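Local coordinates for protein adenylosuccinate lyase (Francisella tularensis subsp. tularensis SCHU S4, PDB 4EEI) that probably cleaves adenylosuccinate to AMP and fumarate, and likewise releases fumarate from the succinylated carboxamide intermediate of purine synthesis, at residues B[46-52]-B[76-80]; B[37-41]-B[87-91]. All coordinates share one frame; numbering follows the deposited sequence.

Interaction 1 of 2, residues B[46-52]-B[76-80]; sequences EIRARAQ and IAEQF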
loop_
_atom_site.group_PDB
_atom_site.type_symbol
_atom_site.label_atom_id
_atom_site.label_comp_id
_atom_site.label_asym_id
_atom_site.label_seq_id
_atom_site.Cartn_x
_atom_site.Cartn_y
_atom_site.Cartn_z
ATOM N N GLU B 46 30.995 3.913 37.010
ATOM C CA GLU B 46 30.733 2.922 38.051
ATOM C C GLU B 46 29.604 1.980 37.632
ATOM O O GLU B 46 29.730 0.756 37.716
ATOM C CB GLU B 46 30.358 3.637 39.349
ATOM C CG GLU B 46 29.886 2.726 40.470
ATOM C CD GLU B 46 31.031 2.106 41.251
ATOM O OE1 GLU B 46 32.200 2.335 40.875
ATOM O OE2 GLU B 46 30.760 1.393 42.243
ATOM N N ILE B 47 28.503 2.564 37.167
ATOM C CA ILE B 47 27.342 1.790 36.753
ATOM C C ILE B 47 27.656 0.981 35.494
ATOM O O ILE B 47 27.265 -0.185 35.375
ATOM C CB ILE B 47 26.120 2.708 36.542
ATOM C CG1 ILE B 47 25.733 3.381 37.865
ATOM C CG2 ILE B 47 24.943 1.933 35.958
ATOM C CD1 ILE B 47 24.570 4.371 37.749
ATOM N N ARG B 48 28.380 1.600 34.566
ATOM C CA ARG B 48 28.791 0.939 33.329
ATOM C C ARG B 48 29.543 -0.362 33.604
ATOM O O ARG B 48 29.342 -1.358 32.915
ATOM C CB ARG B 48 29.656 1.891 32.488
ATOM C CG ARG B 48 30.112 1.333 31.143
ATOM C CD ARG B 48 30.791 2.409 30.282
ATOM N NE ARG B 48 29.884 3.494 29.896
ATOM C CZ ARG B 48 29.995 4.758 30.304
ATOM N NH1 ARG B 48 30.981 5.123 31.113
ATOM N NH2 ARG B 48 29.124 5.673 29.891
ATOM N N ALA B 49 30.384 -0.359 34.632
ATOM C CA ALA B 49 31.242 -1.512 34.921
ATOM C C ALA B 49 30.531 -2.679 35.609
ATOM O O ALA B 49 31.037 -3.801 35.618
ATOM C CB ALA B 49 32.449 -1.072 35.758
ATOM N N ARG B 50 29.364 -2.420 36.189
ATOM C CA ARG B 50 28.729 -3.399 37.068
ATOM C C ARG B 50 27.334 -3.834 36.628
ATOM O O ARG B 50 26.922 -4.967 36.880
ATOM C CB ARG B 50 28.661 -2.830 38.480
ATOM C CG ARG B 50 29.970 -2.236 38.955
ATOM C CD ARG B 50 30.359 -2.822 40.294
ATOM N NE ARG B 50 29.213 -2.866 41.196
ATOM C CZ ARG B 50 28.854 -1.868 41.996
ATOM N NH1 ARG B 50 29.559 -0.745 42.012
ATOM N NH2 ARG B 50 27.792 -1.990 42.782
ATOM N N ALA B 51 26.603 -2.932 35.982
ATOM C CA ALA B 51 25.199 -3.180 35.673
ATOM C C ALA B 51 25.012 -4.400 34.782
ATOM O O ALA B 51 25.723 -4.575 33.787
ATOM C CB ALA B 51 24.557 -1.949 35.033
ATOM N N GLN B 52 24.051 -5.240 35.150
ATOM C CA GLN B 52 23.720 -6.409 34.349
ATOM C C GLN B 52 22.399 -6.198 33.620
ATOM O O GLN B 52 21.488 -5.552 34.140
ATOM C CB GLN B 52 23.625 -7.651 35.238
ATOM C CG GLN B 52 24.905 -7.976 36.003
ATOM C CD GLN B 52 26.010 -8.463 35.093
ATOM O OE1 GLN B 52 25.818 -9.395 34.312
ATOM N NE2 GLN B 52 27.173 -7.829 35.183
ATOM N N ILE B 76 17.834 -1.815 36.705
ATOM C CA ILE B 76 19.195 -1.297 36.860
ATOM C C ILE B 76 19.434 -0.745 38.271
ATOM O O ILE B 76 20.376 -1.148 38.965
ATOM C CB ILE B 76 19.491 -0.175 35.838
ATOM C CG1 ILE B 76 19.365 -0.687 34.395
ATOM C CG2 ILE B 76 20.862 0.429 36.099
ATOM C CD1 ILE B 76 20.172 -1.947 34.101
ATOM N N ALA B 77 18.578 0.184 38.684
ATOM C CA ALA B 77 18.696 0.842 39.983
ATOM C C ALA B 77 18.785 -0.125 41.164
ATOM O O ALA B 77 19.497 0.137 42.145
ATOM C CB ALA B 77 17.541 1.818 40.186
ATOM N N GLU B 78 18.069 -1.242 41.083
ATOM C CA GLU B 78 18.034 -2.174 42.210
ATOM C C GLU B 78 19.354 -2.935 42.377
ATOM O O GLU B 78 19.536 -3.674 43.349
ATOM C CB GLU B 78 16.839 -3.136 42.102
ATOM C CG GLU B 78 16.972 -4.214 41.040
ATOM C CD GLU B 78 15.741 -5.110 40.960
ATOM O OE1 GLU B 78 14.731 -4.814 41.636
ATOM O OE2 GLU B 78 15.786 -6.110 40.218
ATOM N N GLN B 79 20.279 -2.744 41.437
ATOM C CA GLN B 79 21.595 -3.373 41.533
ATOM C C GLN B 79 22.586 -2.471 42.269
ATOM O O GLN B 79 23.726 -2.859 42.506
ATOM C CB GLN B 79 22.132 -3.706 40.140
ATOM C CG GLN B 79 21.257 -4.671 39.345
ATOM C CD GLN B 79 21.790 -4.936 37.951
ATOM O OE1 GLN B 79 22.961 -5.266 37.776
ATOM N NE2 GLN B 79 20.931 -4.785 36.949
ATOM N N PHE B 80 22.146 -1.272 42.638
ATOM C CA PHE B 80 23.046 -0.284 43.240
ATOM C C PHE B 80 22.485 0.353 44.506
ATOM O O PHE B 80 21.287 0.251 44.780
ATOM C CB PHE B 80 23.368 0.810 42.219
ATOM C CG PHE B 80 24.033 0.291 40.982
ATOM C CD1 PHE B 80 23.281 -0.095 39.883
ATOM C CD2 PHE B 80 25.414 0.162 40.930
ATOM C CE1 PHE B 80 23.894 -0.590 38.750
ATOM C CE2 PHE B 80 26.037 -0.329 39.800
ATOM C CZ PHE B 80 25.274 -0.708 38.706
#

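Interaction 2 of 2, residues B[37-41]-B[87-91]; sequences RMVPK and FFHFG. With EDO (1,2-ethanediol), chain Y.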
loop_
_atom_site.group_PDB
_atom_site.type_symbol
_atom_site.label_atom_id
_atom_site.label_comp_id
_atom_site.label_asym_id
_atom_site.label_seq_id
_atom_site.Cartn_x
_atom_site.Cartn_y
_atom_site.Cartn_z
ATOM N N ARG B 37 27.565 18.734 35.639
ATOM C CA ARG B 37 26.683 19.517 36.493
ATOM C C ARG B 37 26.556 18.889 37.876
ATOM O O ARG B 37 27.445 19.030 38.712
ATOM C CB ARG B 37 25.305 19.665 35.847
ATOM C CG ARG B 37 25.344 20.277 34.457
ATOM C CD ARG B 37 24.247 21.312 34.278
ATOM N NE ARG B 37 23.115 20.779 33.528
ATOM C CZ ARG B 37 21.849 20.881 33.916
ATOM N NH1 ARG B 37 20.881 20.366 33.172
ATOM N NH2 ARG B 37 21.549 21.498 35.050
ATOM N N MET B 38 25.447 18.195 38.111
ATOM C CA MET B 38 25.029 17.866 39.469
ATOM C C MET B 38 25.425 16.445 39.864
ATOM O O MET B 38 25.368 16.082 41.037
ATOM C CB MET B 38 23.519 18.055 39.627
ATOM C CG MET B 38 22.684 16.965 38.975
ATOM S SD MET B 38 22.492 17.220 37.201
ATOM C CE MET B 38 21.488 18.701 37.180
ATOM N N VAL B 39 25.824 15.644 38.881
ATOM C CA VAL B 39 26.180 14.252 39.130
ATOM C C VAL B 39 27.654 14.114 39.497
ATOM O O VAL B 39 28.526 14.612 38.790
ATOM C CB VAL B 39 25.885 13.364 37.907
ATOM C CG1 VAL B 39 26.077 11.897 38.262
ATOM C CG2 VAL B 39 24.476 13.617 37.396
ATOM N N PRO B 40 27.924 13.430 40.604
ATOM C CA PRO B 40 29.304 13.226 41.060
ATOM C C PRO B 40 30.136 12.556 39.974
ATOM O O PRO B 40 29.649 11.616 39.336
ATOM C CB PRO B 40 29.137 12.279 42.252
ATOM C CG PRO B 40 27.771 12.590 42.781
ATOM C CD PRO B 40 26.939 12.878 41.553
ATOM N N LYS B 41 31.354 13.046 39.750
ATOM C CA LYS B 41 32.234 12.466 38.734
ATOM C C LYS B 41 32.458 10.985 39.012
ATOM O O LYS B 41 32.656 10.596 40.163
ATOM C CB LYS B 41 33.585 13.179 38.712
ATOM C CG LYS B 41 33.502 14.675 38.467
ATOM C CD LYS B 41 32.971 14.988 37.078
ATOM C CE LYS B 41 33.010 16.486 36.792
ATOM N NZ LYS B 41 32.680 16.781 35.366
ATOM N N PHE B 87 20.861 9.615 40.248
ATOM C CA PHE B 87 20.691 10.449 39.068
ATOM C C PHE B 87 20.457 9.624 37.813
ATOM O O PHE B 87 20.476 10.150 36.700
ATOM C CB PHE B 87 21.881 11.395 38.901
ATOM C CG PHE B 87 21.937 12.478 39.945
ATOM C CD1 PHE B 87 22.901 12.457 40.945
ATOM C CD2 PHE B 87 21.009 13.503 39.940
ATOM C CE1 PHE B 87 22.946 13.450 41.907
ATOM C CE2 PHE B 87 21.047 14.496 40.896
ATOM C CZ PHE B 87 22.015 14.472 41.884
ATOM N N PHE B 88 20.223 8.329 37.993
ATOM C CA PHE B 88 19.890 7.479 36.861
ATOM C C PHE B 88 18.547 7.939 36.303
ATOM O O PHE B 88 17.589 8.145 37.055
ATOM C CB PHE B 88 19.838 6.005 37.267
ATOM C CG PHE B 88 19.898 5.058 36.099
ATOM C CD1 PHE B 88 21.108 4.785 35.477
ATOM C CD2 PHE B 88 18.744 4.453 35.612
ATOM C CE1 PHE B 88 21.176 3.913 34.394
ATOM C CE2 PHE B 88 18.800 3.578 34.530
ATOM C CZ PHE B 88 20.019 3.310 33.919
ATOM N N HIS B 89 18.500 8.136 34.990
ATOM C CA HIS B 89 17.285 8.592 34.316
ATOM C C HIS B 89 16.797 9.932 34.873
ATOM O O HIS B 89 15.644 10.076 35.274
ATOM C CB HIS B 89 16.192 7.528 34.421
ATOM C CG HIS B 89 15.103 7.678 33.408
ATOM N ND1 HIS B 89 15.182 7.130 32.145
ATOM C CD2 HIS B 89 13.909 8.313 33.469
ATOM C CE1 HIS B 89 14.082 7.422 31.471
ATOM N NE2 HIS B 89 13.294 8.140 32.253
ATOM N N PHE B 90 17.687 10.914 34.896
ATOM C CA PHE B 90 17.364 12.212 35.451
ATOM C C PHE B 90 17.122 13.194 34.311
ATOM O O PHE B 90 17.934 13.284 33.389
ATOM C CB PHE B 90 18.525 12.675 36.335
ATOM C CG PHE B 90 18.281 13.968 37.044
ATOM C CD1 PHE B 90 18.708 15.165 36.489
ATOM C CD2 PHE B 90 17.660 13.990 38.281
ATOM C CE1 PHE B 90 18.507 16.360 37.147
ATOM C CE2 PHE B 90 17.448 15.188 38.948
ATOM C CZ PHE B 90 17.872 16.378 38.377
ATOM N N GLY B 91 15.996 13.900 34.354
ATOM C CA GLY B 91 15.715 14.947 33.383
ATOM C C GLY B 91 15.177 14.468 32.040
ATOM O O GLY B 91 14.442 15.197 31.366
HETATM C C1 EDO Y . 31.072 21.216 37.335
HETATM O O1 EDO Y . 31.214 19.812 37.588
HETATM C C2 EDO Y . 29.800 21.728 38.003
HETATM O O2 EDO Y . 29.784 21.314 39.376
#

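Interaction 1 of 2, residues B[46-52]-B[76-80]
The backbone N of Gln52 gives its hydrogen to Gln79 OE1 at 2.8 Å, meeting a lone pair in the carbonyl plane. The other half of the same amide answers: Gln79 NE2 donates to Gln52 O at 3.0 Å, nearly straight (N-H...O 167°) and almost within its own amide plane. Two bonds to one residue fix the rotation of this amide, and NE2 also bonds to Ser75 O in the last part of helix 68-77. Gln79 gets there because its chain runs extended past CG (chi2 178°), spanning the gap to the loop that follows helix 43-50.

Beside it the Phe80 ring packs against helix 43-50. Ile47 CG1 sits over one ring face, 4.2 Å from the centroid, a CH-pi contact, while its CG2 branch touches Phe80 CZ at 3.8 Å. Ala51 CB meets the ring edge in plane, 3.9 Å from Phe80 CZ. Arg50, bent at chi2 and chi3, brings its guanidinium slantwise across the ring, with Phe80 CE2 3.8 Å from the guanidinium plane and over its centre; the two planes are 55° apart. Ile47 continues onto Leu28 and Leu31 of helix 16-33. A glutamine amide pairing with both the N-H and C=O of one extended residue, next to a packed phenylalanine ring, here joins the ends of helices 43-50 and 68-77 within the small N-terminal helical region of this lyase 1 family fold.

Interaction 2 of 2, residues B[37-41]-B[87-91]
Phe87 and Met38 meet where two loops come together, and supply most of the buried surface. Met38 CG comes within 3.5 Å of Phe87 CE2, the tightest approach here. Its first torsion (chi1 75°) sets CG between the backbone N and the carbonyl carbon, and further bends at chi2 and chi3 swing the sulfur round toward a second ring, Phe90. SD stands 4.9 Å from the Phe90 centroid and 5.3 Å from that of Phe87, oblique to both: a Met-aromatic contact with two partners. The methyl CE adds a touch on Phe90 CE1 at 3.8 Å. Phe87 CD2 also lies over a Phe90 face, offset toward the rim.

Val39 runs past Phe87 in the opposite sense, CG2 resting 3.7 Å from its CB, and Pro40 CD closes on Phe87 CE1 at 4.0 Å. The side-chain contacts are all apolar, though Phe87 CE1 also lies 3.7 Å from Met38 O. On the second subunit, Val361 packs on both phenylalanines, and His358 meets Phe90 edge-to-face. Within the chain, the loop joining helix 16-33 to helix 43-50 packs against the loop from helix 68-77 to the long helix 94-131, with Leu31 of helix 16-33 touching both Val39 and Phe87.

How the interactions relate
Both segments of interaction 1 lie between those of interaction 2 in sequence, and their centres are about 14 Å apart. Phe88, next to the aromatic pair of interaction 2, joins them: its CZ packs on Ile76 CG2 at 3.7 Å and its CD1 on Ile47 CD1 at 4.2 Å. Interaction 1 lies away from the known sites, although helix 68-77, on whose end it falls, begins at Asp68 of the AMP pocket. Interaction 2 is nearer to one: the Phe90 side chain is about 12 Å from a bound succinic acid and about 11 Å from the side chain of Thr93, further along the same loop and seen to bind fumarate, though none is bound to this chain here.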